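Long-range contact in SusD homolog (Bacteroides thetaiotaomicron VPI-5482, PDB 3IHV), which probably binds glycans at the outer membrane as a SusD-family protein, helping a partner transporter take up sugars: residues 409-420 and 442-452. Numbering follows the deposited sequence.
Sequences NEWKHGPDAEAY and LPQGLDETSFR
Phe451 and Tyr420 meet in a T-shaped (edge-to-face) pair where, in the SusD-family fold, the end of helix 397-412, the turn after it and the start of helix 417-430 pack on the loop and first turn of helix 448-463. Their planes stand at 69° with centroids 5.2 Å apart, and Phe451 CE1 lies over the centre of the Tyr420 ring. With CG anti to the backbone N (chi1 -169°), the Phe451 ring lies against the turn. One face of this ring receives Pro415 CB, 3.5 Å from the ring centroid, a CH-pi contact, while Ala419 CB approaches Phe451 CZ obliquely. Gln444 covers the other face of Tyr420 with NE2, its chain bent back at chi2, so the phenol is held between an amide and a ring edge. Tyr420 OH donates to Pro443 O at 2.8 Å, in the carbonyl plane on a lone pair. Leu446 N donates to Tyr420 OH at a longer 3.3 Å. Replacing Tyr420 with a phenylalanine would probably leave Pro443 O and Leu446 N without this shared partner and the loop before the helix less firmly fixed.

At the other end of the contact, Arg452 holds Glu410 by a two-nitrogen, two-oxygen clasp: NE reaches OE2 and NH2 reaches OE1, both syn, although the carboxylate and guanidinium planes are tilted against each other. Arg452 NH2 also donates to Glu448 OE2, on that oxygen's anti lone pair, completing a salt-bridge network in which Arg452 probably offsets the repulsion between the two glutamates, 4.4 Å apart at Glu410 OE1 and Glu448 OE2. Between the two clusters, the Asn409 and Phe451 side chains run past one another, Asn409 CG against Phe451 CD2; Asn409 ND2 donates to Glu448 O at 3.1 Å and 179°, on a carbonyl oxygen that also accepts the helical bond from Arg452 N.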
loop_
_atom_site.group_PDB
_atom_site.type_symbol
_atom_site.label_atom_id
_atom_site.label_comp_id
_atom_site.label_asym_id
_atom_site.label_seq_id
_atom_site.Cartn_x
_atom_site.Cartn_y
_atom_site.Cartn_z
ATOM N N ASN A 409 -13.056 18.433 -3.261
ATOM C CA ASN A 409 -13.156 19.430 -2.185
ATOM C C ASN A 409 -11.984 20.381 -2.253
ATOM O O ASN A 409 -12.155 21.574 -2.052
ATOM C CB ASN A 409 -13.211 18.713 -0.837
ATOM C CG ASN A 409 -13.326 19.651 0.323
ATOM O OD1 ASN A 409 -14.236 20.470 0.383
ATOM N ND2 ASN A 409 -12.435 19.490 1.300
ATOM N N GLU A 410 -10.798 19.865 -2.576
ATOM C CA GLU A 410 -9.629 20.728 -2.672
ATOM C C GLU A 410 -9.741 21.672 -3.867
ATOM O O GLU A 410 -9.505 22.890 -3.769
ATOM C CB GLU A 410 -8.352 19.899 -2.812
ATOM C CG GLU A 410 -8.006 19.021 -1.643
ATOM C CD GLU A 410 -7.687 19.771 -0.339
ATOM O OE1 GLU A 410 -7.343 20.993 -0.380
ATOM O OE2 GLU A 410 -7.785 19.092 0.717
ATOM N N TRP A 411 -10.124 21.122 -5.019
ATOM C CA TRP A 411 -10.251 21.951 -6.230
ATOM C C TRP A 411 -11.359 23.013 -6.166
ATOM O O TRP A 411 -11.126 24.209 -6.479
ATOM C CB TRP A 411 -10.429 21.017 -7.419
ATOM C CG TRP A 411 -10.842 21.601 -8.659
ATOM C CD1 TRP A 411 -10.475 22.808 -9.181
ATOM C CD2 TRP A 411 -11.653 20.962 -9.650
ATOM N NE1 TRP A 411 -11.066 22.980 -10.395
ATOM C CE2 TRP A 411 -11.778 21.856 -10.718
ATOM C CE3 TRP A 411 -12.274 19.712 -9.730
ATOM C CZ2 TRP A 411 -12.534 21.563 -11.861
ATOM C CZ3 TRP A 411 -13.027 19.410 -10.848
ATOM C CH2 TRP A 411 -13.135 20.331 -11.916
ATOM N N LYS A 412 -12.541 22.585 -5.730
ATOM C CA LYS A 412 -13.701 23.461 -5.649
ATOM C C LYS A 412 -13.796 24.247 -4.355
ATOM O O LYS A 412 -14.685 25.083 -4.241
ATOM C CB LYS A 412 -14.974 22.629 -5.744
ATOM C CG LYS A 412 -15.048 21.606 -6.882
ATOM C CD LYS A 412 -15.270 22.212 -8.173
ATOM C CE LYS A 412 -15.753 21.148 -9.168
ATOM N NZ LYS A 412 -15.999 21.766 -10.496
ATOM N N HIS A 413 -12.903 23.987 -3.401
ATOM C CA HIS A 413 -12.921 24.650 -2.096
ATOM C C HIS A 413 -14.248 24.439 -1.380
ATOM O O HIS A 413 -14.889 25.368 -0.937
ATOM C CB HIS A 413 -12.625 26.143 -2.278
ATOM C CG HIS A 413 -11.338 26.382 -2.994
ATOM N ND1 HIS A 413 -10.121 26.021 -2.457
ATOM C CD2 HIS A 413 -11.076 26.924 -4.204
ATOM C CE1 HIS A 413 -9.162 26.330 -3.312
ATOM N NE2 HIS A 413 -9.714 26.884 -4.375
ATOM N N GLY A 414 -14.634 23.185 -1.242
ATOM C CA GLY A 414 -15.898 22.849 -0.616
ATOM C C GLY A 414 -16.466 21.610 -1.278
ATOM O O GLY A 414 -16.199 21.361 -2.446
ATOM N N PRO A 415 -17.240 20.829 -0.534
ATOM C CA PRO A 415 -17.777 19.627 -1.149
ATOM C C PRO A 415 -18.989 19.890 -2.025
ATOM O O PRO A 415 -19.783 20.778 -1.740
ATOM C CB PRO A 415 -18.181 18.795 0.046
ATOM C CG PRO A 415 -18.576 19.847 1.087
ATOM C CD PRO A 415 -17.580 20.936 0.895
ATOM N N ASP A 416 -19.106 19.132 -3.102
ATOM C CA ASP A 416 -20.299 19.149 -3.943
ATOM C C ASP A 416 -20.970 17.777 -3.862
ATOM O O ASP A 416 -20.515 16.893 -3.115
ATOM C CB ASP A 416 -19.952 19.516 -5.384
ATOM C CG ASP A 416 -18.978 18.526 -6.036
ATOM O OD1 ASP A 416 -18.836 17.375 -5.567
ATOM O OD2 ASP A 416 -18.311 18.924 -6.998
ATOM N N ALA A 417 -22.045 17.601 -4.637
ATOM C CA ALA A 417 -22.802 16.366 -4.627
ATOM C C ALA A 417 -21.959 15.159 -4.962
ATOM O O ALA A 417 -22.103 14.093 -4.360
ATOM C CB ALA A 417 -24.054 16.468 -5.589
ATOM N N GLU A 418 -21.085 15.298 -5.951
ATOM C CA GLU A 418 -20.259 14.172 -6.355
ATOM C C GLU A 418 -19.290 13.778 -5.255
ATOM O O GLU A 418 -19.072 12.585 -5.003
ATOM C CB GLU A 418 -19.521 14.462 -7.646
ATOM C CG GLU A 418 -20.432 14.450 -8.833
ATOM C CD GLU A 418 -21.363 15.637 -8.910
ATOM O OE1 GLU A 418 -20.932 16.817 -8.700
ATOM O OE2 GLU A 418 -22.554 15.387 -9.208
ATOM N N ALA A 419 -18.750 14.775 -4.569
ATOM C CA ALA A 419 -17.850 14.514 -3.436
ATOM C C ALA A 419 -18.603 13.774 -2.312
ATOM O O ALA A 419 -18.128 12.758 -1.813
ATOM C CB ALA A 419 -17.249 15.783 -2.925
ATOM N N TYR A 420 -19.768 14.275 -1.952
ATOM C CA TYR A 420 -20.586 13.611 -0.951
ATOM C C TYR A 420 -20.994 12.198 -1.351
ATOM O O TYR A 420 -20.955 11.279 -0.544
ATOM C CB TYR A 420 -21.827 14.441 -0.649
ATOM C CG TYR A 420 -21.657 15.415 0.483
ATOM C CD1 TYR A 420 -21.659 14.956 1.786
ATOM C CD2 TYR A 420 -21.555 16.787 0.264
ATOM C CE1 TYR A 420 -21.544 15.842 2.845
ATOM C CE2 TYR A 420 -21.459 17.670 1.315
ATOM C CZ TYR A 420 -21.435 17.181 2.598
ATOM O OH TYR A 420 -21.348 18.023 3.666
ATOM N N LEU A 442 -22.133 11.114 5.908
ATOM C CA LEU A 442 -21.585 12.387 6.339
ATOM C C LEU A 442 -22.699 13.369 6.108
ATOM O O LEU A 442 -23.289 13.375 5.016
ATOM C CB LEU A 442 -20.396 12.903 5.520
ATOM C CG LEU A 442 -18.974 12.469 5.776
ATOM C CD1 LEU A 442 -18.860 11.040 5.446
ATOM C CD2 LEU A 442 -17.979 13.295 4.919
ATOM N N PRO A 443 -22.976 14.232 7.098
ATOM C CA PRO A 443 -24.008 15.220 6.995
ATOM C C PRO A 443 -23.691 16.325 5.996
ATOM O O PRO A 443 -22.547 16.633 5.800
ATOM C CB PRO A 443 -24.043 15.834 8.394
ATOM C CG PRO A 443 -22.684 15.734 8.849
ATOM C CD PRO A 443 -22.195 14.397 8.345
ATOM N N GLN A 444 -24.735 16.837 5.353
ATOM C CA GLN A 444 -24.674 18.038 4.544
ATOM C C GLN A 444 -24.312 19.170 5.484
ATOM O O GLN A 444 -24.498 19.061 6.713
ATOM C CB GLN A 444 -26.025 18.360 3.915
ATOM C CG GLN A 444 -26.469 17.381 2.898
ATOM C CD GLN A 444 -25.540 17.332 1.697
ATOM O OE1 GLN A 444 -25.365 18.315 1.005
ATOM N NE2 GLN A 444 -24.977 16.180 1.446
ATOM N N GLY A 445 -23.850 20.279 4.910
ATOM C CA GLY A 445 -23.484 21.436 5.704
ATOM C C GLY A 445 -22.017 21.570 6.039
ATOM O O GLY A 445 -21.613 22.557 6.672
ATOM N N LEU A 446 -21.209 20.588 5.661
ATOM C CA LEU A 446 -19.763 20.675 5.927
ATOM C C LEU A 446 -19.136 21.656 4.950
ATOM O O LEU A 446 -19.627 21.841 3.805
ATOM C CB LEU A 446 -19.100 19.320 5.789
ATOM C CG LEU A 446 -19.524 18.204 6.731
ATOM C CD1 LEU A 446 -18.949 16.895 6.275
ATOM C CD2 LEU A 446 -19.113 18.496 8.173
ATOM N N ASP A 447 -18.059 22.317 5.379
ATOM C CA ASP A 447 -17.374 23.239 4.490
ATOM C C ASP A 447 -16.038 22.674 4.076
ATOM O O ASP A 447 -15.704 21.519 4.358
ATOM C CB ASP A 447 -17.246 24.636 5.135
ATOM C CG ASP A 447 -16.297 24.657 6.355
ATOM O OD1 ASP A 447 -15.737 23.602 6.776
ATOM O OD2 ASP A 447 -16.114 25.752 6.916
ATOM N N GLU A 448 -15.250 23.465 3.380
ATOM C CA GLU A 448 -13.969 22.950 2.923
ATOM C C GLU A 448 -13.119 22.315 4.011
ATOM O O GLU A 448 -12.572 21.221 3.833
ATOM C CB GLU A 448 -13.188 24.040 2.207
ATOM C CG GLU A 448 -11.809 23.565 1.717
ATOM C CD GLU A 448 -11.053 24.659 1.030
ATOM O OE1 GLU A 448 -11.651 25.726 0.800
ATOM O OE2 GLU A 448 -9.867 24.471 0.748
ATOM N N THR A 449 -13.019 22.988 5.142
ATOM C CA THR A 449 -12.194 22.493 6.235
ATOM C C THR A 449 -12.732 21.258 6.906
ATOM O O THR A 449 -11.992 20.297 7.130
ATOM C CB THR A 449 -12.044 23.571 7.285
ATOM O OG1 THR A 449 -11.420 24.693 6.656
ATOM C CG2 THR A 449 -11.181 23.063 8.460
ATOM N N SER A 450 -14.023 21.272 7.228
ATOM C CA SER A 450 -14.601 20.142 7.917
ATOM C C SER A 450 -14.756 18.928 7.010
ATOM O O SER A 450 -14.653 17.788 7.468
ATOM C CB SER A 450 -15.911 20.542 8.615
ATOM O OG SER A 450 -16.912 20.970 7.694
ATOM N N PHE A 451 -15.007 19.150 5.721
ATOM C CA PHE A 451 -15.083 18.008 4.793
ATOM C C PHE A 451 -13.699 17.389 4.627
ATOM O O PHE A 451 -13.540 16.152 4.612
ATOM C CB PHE A 451 -15.656 18.452 3.461
ATOM C CG PHE A 451 -16.007 17.315 2.577
ATOM C CD1 PHE A 451 -17.275 16.756 2.630
ATOM C CD2 PHE A 451 -15.077 16.829 1.668
ATOM C CE1 PHE A 451 -17.618 15.694 1.779
ATOM C CE2 PHE A 451 -15.399 15.799 0.812
ATOM C CZ PHE A 451 -16.666 15.218 0.874
ATOM N N ARG A 452 -12.693 18.238 4.555
ATOM C CA ARG A 452 -11.314 17.782 4.470
ATOM C C ARG A 452 -10.964 16.879 5.663
ATOM O O ARG A 452 -10.394 15.780 5.495
ATOM C CB ARG A 452 -10.374 18.966 4.400
ATOM C CG ARG A 452 -8.884 18.509 4.404
ATOM C CD ARG A 452 -7.918 19.648 4.423
ATOM N NE ARG A 452 -7.988 20.443 3.228
ATOM C CZ ARG A 452 -8.426 21.695 3.155
ATOM N NH1 ARG A 452 -8.847 22.361 4.228
ATOM N NH2 ARG A 452 -8.465 22.283 1.984
HETATM O O HOH W 1 -15.972 25.900 2.124
#